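PrgA (Enterococcus faecalis, PDB 6Z9K) extends far outside the enterococcal cell from its cell-wall anchor and provides surface exclusion against unwanted conjugation, the piece described here being its CAP domain. Local coordinates at residues Q66-A70 with D71-E75; A106-I109 with A110-S113; V158-Y161 with T162-S166. All blocks are in the same frame, centred on the assembly; numbering follows the deposited sequence.

Interaction 1: residues Q66-A70 with D71-E75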
ATOM      1  N   GLN A  66       9.832  -9.631  10.815  1.00 44.07           N
ATOM      2  CA  GLN A  66      11.245  -9.147  10.912  1.00 47.13           C
ATOM      3  C   GLN A  66      12.222 -10.215  10.388  1.00 46.81           C
ATOM      4  O   GLN A  66      13.374 -10.249  10.849  1.00 50.55           O
ATOM      5  CB  GLN A  66      11.598  -8.782  12.359  1.00 49.27           C
ATOM      6  CG  GLN A  66      10.965  -7.494  12.878  1.00 50.95           C
ATOM      7  CD  GLN A  66      11.226  -7.282  14.357  1.00 51.21           C
ATOM      8  OE1 GLN A  66      11.651  -6.201  14.775  1.00 51.36           O
ATOM      9  NE2 GLN A  66      10.959  -8.303  15.164  1.00 48.79           N
ATOM     10  N   HIS A  67      11.812 -11.096   9.488  1.00 46.09           N
ATOM     11  CA  HIS A  67      12.661 -12.208   8.983  1.00 45.26           C
ATOM     12  C   HIS A  67      12.246 -12.579   7.558  1.00 40.94           C
ATOM     13  O   HIS A  67      12.475 -13.732   7.119  1.00 42.18           O
ATOM     14  CB  HIS A  67      12.521 -13.422   9.914  1.00 52.14           C
ATOM     15  CG  HIS A  67      13.752 -13.870  10.637  1.00 56.48           C
ATOM     16  ND1 HIS A  67      13.776 -14.010  12.017  1.00 59.91           N
ATOM     17  CD2 HIS A  67      14.966 -14.280  10.199  1.00 59.14           C
ATOM     18  CE1 HIS A  67      14.961 -14.440  12.398  1.00 60.26           C
ATOM     19  NE2 HIS A  67      15.716 -14.609  11.303  1.00 61.06           N
ATOM     20  N   LEU A  68      11.581 -11.680   6.843  1.00 36.44           N
ATOM     21  CA  LEU A  68      10.978 -12.143   5.579  1.00 33.16           C
ATOM     22  C   LEU A  68      12.127 -12.407   4.622  1.00 31.22           C
ATOM     23  O   LEU A  68      13.075 -11.570   4.594  1.00 29.98           O
ATOM     24  CB  LEU A  68      10.062 -11.099   4.958  1.00 28.99           C
ATOM     25  CG  LEU A  68       8.769 -10.753   5.679  1.00 29.30           C
ATOM     26  CD1 LEU A  68       7.930  -9.891   4.740  1.00 26.86           C
ATOM     27  CD2 LEU A  68       8.007 -12.009   6.132  1.00 30.55           C
ATOM     28  N   SER A  69      11.963 -13.426   3.799  1.00 30.76           N
ATOM     29  CA  SER A  69      12.894 -13.755   2.698  1.00 30.52           C
ATOM     30  C   SER A  69      12.772 -12.682   1.621  1.00 30.21           C
ATOM     31  O   SER A  69      11.748 -11.930   1.592  1.00 26.09           O
ATOM     32  CB  SER A  69      12.609 -15.119   2.124  1.00 32.29           C
ATOM     33  OG  SER A  69      11.415 -15.117   1.354  1.00 32.29           O
ATOM     34  N   ALA A  70      13.737 -12.651   0.713  1.00 28.69           N
ATOM     35  CA  ALA A  70      13.701 -11.735  -0.448  1.00 28.73           C
ATOM     36  C   ALA A  70      12.428 -11.985  -1.276  1.00 28.03           C
ATOM     37  O   ALA A  70      11.765 -11.013  -1.699  1.00 26.42           O
ATOM     38  CB  ALA A  70      14.956 -11.910  -1.253  1.00 30.60           C
ATOM     39  N   ASP A  71      12.075 -13.248  -1.515  1.00 27.27           N
ATOM     40  CA  ASP A  71      10.890 -13.588  -2.347  1.00 27.51           C
ATOM     41  C   ASP A  71       9.634 -13.100  -1.649  1.00 25.31           C
ATOM     42  O   ASP A  71       8.724 -12.619  -2.357  1.00 24.29           O
ATOM     43  CB  ASP A  71      10.791 -15.090  -2.600  1.00 30.49           C
ATOM     44  CG  ASP A  71      11.838 -15.613  -3.562  1.00 36.35           C
ATOM     45  OD1 ASP A  71      12.522 -14.793  -4.210  1.00 39.06           O
ATOM     46  OD2 ASP A  71      11.960 -16.846  -3.654  1.00 40.59           O
ATOM     47  N   GLN A  72       9.563 -13.253  -0.321  1.00 24.19           N
ATOM     48  CA  GLN A  72       8.359 -12.883   0.456  1.00 23.96           C
ATOM     49  C   GLN A  72       8.238 -11.346   0.413  1.00 22.29           C
ATOM     50  O   GLN A  72       7.128 -10.828   0.234  1.00 21.57           O
ATOM     51  CB  GLN A  72       8.446 -13.432   1.876  1.00 24.69           C
ATOM     52  CG  GLN A  72       8.259 -14.931   1.975  1.00 26.71           C
ATOM     53  CD  GLN A  72       8.485 -15.371   3.399  1.00 27.60           C
ATOM     54  OE1 GLN A  72       9.258 -14.752   4.115  1.00 28.87           O
ATOM     55  NE2 GLN A  72       7.806 -16.426   3.819  1.00 29.68           N
ATOM     56  N   LYS A  73       9.341 -10.625   0.558  1.00 21.13           N
ATOM     57  CA  LYS A  73       9.298  -9.139   0.426  1.00 20.83           C
ATOM     58  C   LYS A  73       8.782  -8.769  -0.963  1.00 20.74           C
ATOM     59  O   LYS A  73       7.943  -7.813  -1.078  1.00 19.07           O
ATOM     60  CB  LYS A  73      10.690  -8.543   0.654  1.00 20.86           C
ATOM     61  CG  LYS A  73      11.191  -8.745   2.060  1.00 21.96           C
ATOM     62  CD  LYS A  73      12.532  -8.088   2.333  1.00 21.86           C
ATOM     63  CE  LYS A  73      12.817  -8.124   3.812  1.00 23.58           C
ATOM     64  NZ  LYS A  73      14.174  -7.647   4.094  1.00 25.44           N
ATOM     65  N   LYS A  74       9.282  -9.421  -2.013  1.00 21.36           N
ATOM     66  CA  LYS A  74       8.862  -9.054  -3.377  1.00 21.77           C
ATOM     67  C   LYS A  74       7.374  -9.376  -3.522  1.00 21.48           C
ATOM     68  O   LYS A  74       6.644  -8.515  -4.009  1.00 19.75           O
ATOM     69  CB  LYS A  74       9.724  -9.714  -4.441  1.00 25.62           C
ATOM     70  CG  LYS A  74       9.437  -9.215  -5.864  1.00 28.61           C
ATOM     71  CD  LYS A  74      10.688  -9.224  -6.750  1.00 33.99           C
ATOM     72  CE  LYS A  74      11.712  -8.203  -6.262  1.00 34.67           C
ATOM     73  NZ  LYS A  74      12.874  -8.005  -7.171  1.00 39.02           N
ATOM     74  N   GLU A  75       6.901 -10.515  -3.009  1.00 21.57           N
ATOM     75  CA  GLU A  75       5.468 -10.897  -3.126  1.00 23.59           C
ATOM     76  C   GLU A  75       4.606  -9.824  -2.469  1.00 21.54           C
ATOM     77  O   GLU A  75       3.560  -9.469  -3.031  1.00 20.24           O
ATOM     78  CB  GLU A  75       5.157 -12.236  -2.466  1.00 28.13           C
ATOM     79  CG  GLU A  75       5.626 -13.439  -3.240  1.00 33.63           C
ATOM     80  CD  GLU A  75       5.349 -14.736  -2.478  1.00 37.48           C
ATOM     81  OE1 GLU A  75       6.301 -15.550  -2.302  1.00 45.89           O
ATOM     82  OE2 GLU A  75       4.183 -14.879  -1.997  1.00 42.04           O
TER
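S69 and Q72 hold each other at the start of helix 70-90 as a capping box. S69, the N-cap residue, accepts from Q72 N through OG at 3.1 Å. In return Q72 swings its amide back past the helix start, so that OE1 accepts a hydrogen bond from S69 N at 3.0 Å, nearly straight (165°), the donor tilted 26° from the carbonyl plane. OG stands between its own backbone N and carbonyl carbon (chi1 73°), which turns it toward the first turn, and it also packs on Q72 CG at 3.2 Å. The first regular helical bonds, K73 N to S69 O and K74 N to A70 O, take over from there.

The tight side is built on L68, which is buried. Its side chain crosses that of Q72 at about a right angle, with CD2 3.6 Å from OE1, while its CB meets K73 CG at 3.9 Å. The extended K73 chain runs back alongside the loop and brings CE within 3.5 Å of L68 O. On the looser side, A70 and D71 are exposed and their side chains make no polar contact across the two segments; D71 CB is 4.0 Å from S69 OG.

K74 leads away to a salt bridge with D100. L68 and Q72 lie against W63 of strand 62-64. On helix 100-112, K73 touches I103 and makes a cation-pi contact with W107, on which L68 also packs.

Interaction 2: residues A106-I109 with A110-S113; sequences AWDI and AKYS
I109 O is gripped by three donors at the helix end, two of them weak, and the hydroxyl of S113 makes the shortest of these bonds, with OG 2.8 Å away. This is the C-terminal end of helix 100-112 in the CAP domain, where S113 is the first residue to leave helical angles. OG approaches I109 O from 41° above the plane of its carbonyl, clear of the lone-pair directions. S113 N and Y112 N add the weak bonds to the same oxygen, both bent to 122°. With chi1 at -71°, OG stands beside its own backbone N and is turned back toward the preceding turn.

D108 and K111 lie side by side and point the same way, but D108 OD1 and K111 NZ are 4.5 Å apart, too far for a salt bridge; D108 OD2 is held instead by N132 and K104. Y112 similarly sends its hydroxyl to E131 of helix 122-132.

Toward the sheet, I109 packs on I215 and A110 on H213 and S200. W107 meets A110 obliquely, CE3 being 4.3 Å from the methyl CB. Y112 CG sits 3.3 Å from D108 O, also obliquely to the ring.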
ATOM      1  N   ALA A 106      11.992   0.729   1.292  1.00 13.77           N
ATOM      2  CA  ALA A 106      10.880   0.516   2.242  1.00 13.64           C
ATOM      3  C   ALA A 106      11.340  -0.211   3.521  1.00 13.24           C
ATOM      4  O   ALA A 106      10.940   0.176   4.655  1.00 13.36           O
ATOM      5  CB  ALA A 106       9.776  -0.281   1.588  1.00 13.01           C
ATOM      6  N   TRP A 107      12.171  -1.256   3.377  1.00 14.39           N
ATOM      7  CA  TRP A 107      12.589  -2.069   4.544  1.00 14.77           C
ATOM      8  C   TRP A 107      13.573  -1.263   5.399  1.00 14.94           C
ATOM      9  O   TRP A 107      13.593  -1.493   6.633  1.00 14.95           O
ATOM     10  CB  TRP A 107      13.062  -3.459   4.099  1.00 15.90           C
ATOM     11  CG  TRP A 107      11.858  -4.289   3.771  1.00 16.77           C
ATOM     12  CD1 TRP A 107      11.307  -4.470   2.527  1.00 16.95           C
ATOM     13  CD2 TRP A 107      10.982  -4.957   4.699  1.00 17.76           C
ATOM     14  NE1 TRP A 107      10.183  -5.254   2.619  1.00 18.66           N
ATOM     15  CE2 TRP A 107       9.951  -5.549   3.944  1.00 18.02           C
ATOM     16  CE3 TRP A 107      10.985  -5.144   6.084  1.00 19.99           C
ATOM     17  CZ2 TRP A 107       8.943  -6.319   4.539  1.00 18.72           C
ATOM     18  CZ3 TRP A 107       9.971  -5.873   6.669  1.00 20.16           C
ATOM     19  CH2 TRP A 107       8.979  -6.473   5.900  1.00 19.96           C
ATOM     20  N   ASP A 108      14.375  -0.378   4.802  1.00 15.33           N
ATOM     21  CA  ASP A 108      15.216   0.536   5.599  1.00 15.69           C
ATOM     22  C   ASP A 108      14.316   1.459   6.439  1.00 15.02           C
ATOM     23  O   ASP A 108      14.617   1.662   7.654  1.00 14.93           O
ATOM     24  CB  ASP A 108      16.240   1.250   4.743  1.00 15.92           C
ATOM     25  CG  ASP A 108      17.413   0.404   4.319  1.00 18.00           C
ATOM     26  OD1 ASP A 108      17.529  -0.770   4.802  1.00 17.46           O
ATOM     27  OD2 ASP A 108      18.184   0.906   3.487  1.00 18.27           O
ATOM     28  N   ILE A 109      13.261   2.000   5.844  1.00 14.36           N
ATOM     29  CA  ILE A 109      12.335   2.867   6.639  1.00 14.56           C
ATOM     30  C   ILE A 109      11.806   2.041   7.810  1.00 14.57           C
ATOM     31  O   ILE A 109      11.729   2.517   8.921  1.00 15.41           O
ATOM     32  CB  ILE A 109      11.252   3.494   5.761  1.00 13.90           C
ATOM     33  CG1 ILE A 109      11.828   4.538   4.786  1.00 13.71           C
ATOM     34  CG2 ILE A 109      10.102   4.043   6.632  1.00 14.91           C
ATOM     35  CD1 ILE A 109      10.856   5.112   3.794  1.00 13.75           C
ATOM     36  N   ALA A 110      11.392   0.808   7.555  1.00 14.74           N
ATOM     37  CA  ALA A 110      10.754  -0.045   8.581  1.00 15.46           C
ATOM     38  C   ALA A 110      11.767  -0.305   9.703  1.00 16.93           C
ATOM     39  O   ALA A 110      11.414  -0.094  10.909  1.00 17.86           O
ATOM     40  CB  ALA A 110      10.220  -1.303   7.899  1.00 16.00           C
ATOM     41  N   LYS A 111      12.982  -0.687   9.350  1.00 17.84           N
ATOM     42  CA  LYS A 111      14.064  -1.001  10.315  1.00 19.11           C
ATOM     43  C   LYS A 111      14.367   0.217  11.208  1.00 17.85           C
ATOM     44  O   LYS A 111      14.545   0.069  12.433  1.00 18.10           O
ATOM     45  CB  LYS A 111      15.328  -1.354   9.527  1.00 22.76           C
ATOM     46  CG  LYS A 111      16.478  -1.809  10.381  1.00 27.64           C
ATOM     47  CD  LYS A 111      17.565  -2.454   9.564  1.00 31.08           C
ATOM     48  CE  LYS A 111      18.327  -1.521   8.659  1.00 31.16           C
ATOM     49  NZ  LYS A 111      19.705  -2.037   8.502  1.00 33.79           N
ATOM     50  N   TYR A 112      14.374   1.412  10.636  1.00 15.15           N
ATOM     51  CA  TYR A 112      14.766   2.634  11.353  1.00 14.96           C
ATOM     52  C   TYR A 112      13.588   3.234  12.117  1.00 15.48           C
ATOM     53  O   TYR A 112      13.841   4.136  12.928  1.00 15.47           O
ATOM     54  CB  TYR A 112      15.369   3.639  10.377  1.00 14.60           C
ATOM     55  CG  TYR A 112      16.692   3.217   9.771  1.00 14.58           C
ATOM     56  CD1 TYR A 112      17.492   2.225  10.342  1.00 15.55           C
ATOM     57  CD2 TYR A 112      17.190   3.877   8.665  1.00 14.67           C
ATOM     58  CE1 TYR A 112      18.720   1.890   9.802  1.00 15.81           C
ATOM     59  CE2 TYR A 112      18.407   3.562   8.110  1.00 14.93           C
ATOM     60  CZ  TYR A 112      19.197   2.581   8.709  1.00 15.49           C
ATOM     61  OH  TYR A 112      20.414   2.287   8.154  1.00 16.31           O
ATOM     62  N   SER A 113      12.353   2.819  11.821  1.00 15.61           N
ATOM     63  CA  SER A 113      11.157   3.428  12.461  1.00 16.44           C
ATOM     64  C   SER A 113      10.976   2.913  13.900  1.00 18.13           C
ATOM     65  O   SER A 113      11.018   1.700  14.120  1.00 19.27           O
ATOM     66  CB  SER A 113       9.908   3.197  11.647  1.00 16.72           C
ATOM     67  OG  SER A 113       9.957   3.974  10.455  1.00 15.58           O
TER

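Interaction 3: residues V158-Y161 with T162-S166; sequences VSKY and TLQES
V158 reaches from the end of its strand onto the first turn of helix 160-176 with both methyls. CG2 presses on T162 CG2 at 3.5 Å, tighter than usual for two carbons, while CG1 meets L163 CD2 at 3.6 Å. A chi1 of 55° leaves CG2 anti to the backbone N, so the two methyls diverge, one to T162 and one to L163. Beside it, S159 is the N-cap: its OG accepts from T162 N at 3.0 Å in an almost straight bond of 164°, and S159 O accepts from L163 N. A water accepts from S159 N and lies 2.8 Å from T162 OG1, bridging the two residues.

On the same first turns, the side chains of Y161 and E165 cross obliquely, ring and carboxylate planes 73° apart. E165 OE1 lies 3.4 Å from Y161 CE1, and OE2 lies 3.1 Å from Y161 OH.

In the next shell, V158 pairs by backbone bonds with W63, joining strand 157-159 to strand 62-64. Y161 has F49 edge-to-face and K59 in a cation-pi contact, and extended K160 passes beside Q164 to a salt bridge with E75.

Chemically, the strand hands over to the helix with T162 N satisfied by a serine hydroxyl and L163 N by a backbone carbonyl, while the V158 methyls pack on T162 CG2 and L163 CD2.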
ATOM      1  N   VAL A 158       2.678 -13.809  11.559  1.00 33.91           N
ATOM      2  CA  VAL A 158       1.314 -13.426  11.077  1.00 31.59           C
ATOM      3  C   VAL A 158       1.104 -14.163   9.759  1.00 29.59           C
ATOM      4  O   VAL A 158       2.079 -14.318   9.021  1.00 28.61           O
ATOM      5  CB  VAL A 158       1.103 -11.896  10.938  1.00 32.29           C
ATOM      6  CG1 VAL A 158       2.122 -11.218  10.064  1.00 32.63           C
ATOM      7  CG2 VAL A 158      -0.262 -11.558  10.410  1.00 31.27           C
ATOM      8  N   SER A 159      -0.110 -14.618   9.467  1.00 28.32           N
ATOM      9  CA  SER A 159      -0.326 -15.434   8.253  1.00 28.31           C
ATOM     10  C   SER A 159      -0.284 -14.512   7.050  1.00 27.34           C
ATOM     11  O   SER A 159      -0.617 -13.314   7.185  1.00 27.46           O
ATOM     12  CB  SER A 159      -1.588 -16.232   8.270  1.00 28.91           C
ATOM     13  OG  SER A 159      -2.705 -15.447   7.957  1.00 28.15           O
ATOM     14  N   LYS A 160       0.112 -15.075   5.924  1.00 28.16           N
ATOM     15  CA  LYS A 160       0.106 -14.409   4.613  1.00 28.20           C
ATOM     16  C   LYS A 160      -1.324 -13.937   4.310  1.00 26.31           C
ATOM     17  O   LYS A 160      -1.517 -12.808   3.854  1.00 24.93           O
ATOM     18  CB  LYS A 160       0.595 -15.417   3.581  1.00 31.30           C
ATOM     19  CG  LYS A 160       0.487 -14.983   2.138  1.00 33.04           C
ATOM     20  CD  LYS A 160       1.162 -15.928   1.225  1.00 35.29           C
ATOM     21  CE  LYS A 160       1.361 -15.314  -0.127  1.00 38.54           C
ATOM     22  NZ  LYS A 160       2.225 -16.191  -0.948  1.00 40.66           N
ATOM     23  N   TYR A 161      -2.312 -14.756   4.632  1.00 26.51           N
ATOM     24  CA  TYR A 161      -3.740 -14.381   4.458  1.00 26.12           C
ATOM     25  C   TYR A 161      -4.001 -13.068   5.195  1.00 24.30           C
ATOM     26  O   TYR A 161      -4.561 -12.124   4.630  1.00 23.73           O
ATOM     27  CB  TYR A 161      -4.661 -15.495   4.969  1.00 28.17           C
ATOM     28  CG  TYR A 161      -6.107 -15.084   4.990  1.00 30.80           C
ATOM     29  CD1 TYR A 161      -6.645 -14.417   6.081  1.00 32.19           C
ATOM     30  CD2 TYR A 161      -6.919 -15.288   3.891  1.00 33.81           C
ATOM     31  CE1 TYR A 161      -7.957 -13.973   6.089  1.00 34.22           C
ATOM     32  CE2 TYR A 161      -8.244 -14.862   3.885  1.00 33.97           C
ATOM     33  CZ  TYR A 161      -8.768 -14.217   4.995  1.00 34.72           C
ATOM     34  OH  TYR A 161     -10.080 -13.775   4.991  1.00 38.41           O
ATOM     35  N   THR A 162      -3.641 -13.025   6.469  1.00 23.81           N
ATOM     36  CA  THR A 162      -3.890 -11.855   7.339  1.00 23.91           C
ATOM     37  C   THR A 162      -3.199 -10.617   6.777  1.00 23.28           C
ATOM     38  O   THR A 162      -3.844  -9.583   6.769  1.00 21.91           O
ATOM     39  CB  THR A 162      -3.442 -12.112   8.772  1.00 25.39           C
ATOM     40  OG1 THR A 162      -4.314 -13.148   9.183  1.00 27.17           O
ATOM     41  CG2 THR A 162      -3.563 -10.887   9.651  1.00 26.54           C
ATOM     42  N   LEU A 163      -1.935 -10.717   6.377  1.00 21.84           N
ATOM     43  CA  LEU A 163      -1.262  -9.539   5.776  1.00 21.30           C
ATOM     44  C   LEU A 163      -2.006  -9.084   4.517  1.00 19.38           C
ATOM     45  O   LEU A 163      -2.176  -7.869   4.339  1.00 19.09           O
ATOM     46  CB  LEU A 163       0.181  -9.861   5.439  1.00 21.47           C
ATOM     47  CG  LEU A 163       1.097 -10.131   6.628  1.00 23.99           C
ATOM     48  CD1 LEU A 163       2.440 -10.694   6.143  1.00 23.75           C
ATOM     49  CD2 LEU A 163       1.246  -8.863   7.461  1.00 23.83           C
ATOM     50  N   GLN A 164      -2.455  -9.985   3.635  1.00 19.57           N
ATOM     51  CA  GLN A 164      -3.113  -9.550   2.366  1.00 19.46           C
ATOM     52  C   GLN A 164      -4.458  -8.918   2.716  1.00 18.49           C
ATOM     53  O   GLN A 164      -4.855  -7.929   2.081  1.00 18.07           O
ATOM     54  CB  GLN A 164      -3.283 -10.712   1.383  1.00 21.12           C
ATOM     55  CG  GLN A 164      -1.951 -11.176   0.818  1.00 23.10           C
ATOM     56  CD  GLN A 164      -2.044 -12.189  -0.302  1.00 25.12           C
ATOM     57  OE1 GLN A 164      -3.116 -12.696  -0.626  1.00 29.37           O
ATOM     58  NE2 GLN A 164      -0.938 -12.319  -1.018  1.00 28.56           N
ATOM     59  N   GLU A 165      -5.139  -9.478   3.701  1.00 19.39           N
ATOM     60  CA  GLU A 165      -6.454  -8.953   4.153  1.00 19.83           C
ATOM     61  C   GLU A 165      -6.241  -7.546   4.708  1.00 17.96           C
ATOM     62  O   GLU A 165      -7.025  -6.642   4.363  1.00 18.06           O
ATOM     63  CB  GLU A 165      -7.071  -9.908   5.175  1.00 22.44           C
ATOM     64  CG  GLU A 165      -8.464  -9.535   5.701  1.00 25.23           C
ATOM     65  CD  GLU A 165      -8.925 -10.582   6.713  1.00 31.25           C
ATOM     66  OE1 GLU A 165      -8.086 -10.927   7.615  1.00 32.61           O
ATOM     67  OE2 GLU A 165     -10.076 -11.102   6.594  1.00 38.80           O
ATOM     68  N   SER A 166      -5.242  -7.362   5.559  1.00 18.31           N
ATOM     69  CA  SER A 166      -4.969  -6.063   6.217  1.00 17.68           C
ATOM     70  C   SER A 166      -4.599  -5.011   5.172  1.00 16.87           C
ATOM     71  O   SER A 166      -5.007  -3.855   5.282  1.00 16.30           O
ATOM     72  CB  SER A 166      -3.845  -6.274   7.207  1.00 18.63           C
ATOM     73  OG  SER A 166      -4.259  -7.137   8.280  1.00 21.05           O
TER
HETATM   74  O   HOH W   1      -2.635 -14.396  11.085  1.00 36.01           O

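Overall arrangement
The three contacts follow one another along the chain, each at one end of a helix: interactions 1 and 3 at the starts of helices 70-90 and 160-176, interaction 2 at the end of helix 100-112. Interaction 1 comes first in sequence, and in space it touches both others, its centre about 14 Å from each of theirs. K73 and L68 pack on W107 of interaction 2, and E75 forms a salt bridge with K160 of interaction 3. Interactions 2 and 3, with centres about 20 Å apart, do not meet. Strands 62-64 and 157-159 pair antiparallel; the second runs straight into its helix, the first through a loop. Through K73 with W107 and E75 with K160, helix 70-90 contacts both other helices of this CAP domain.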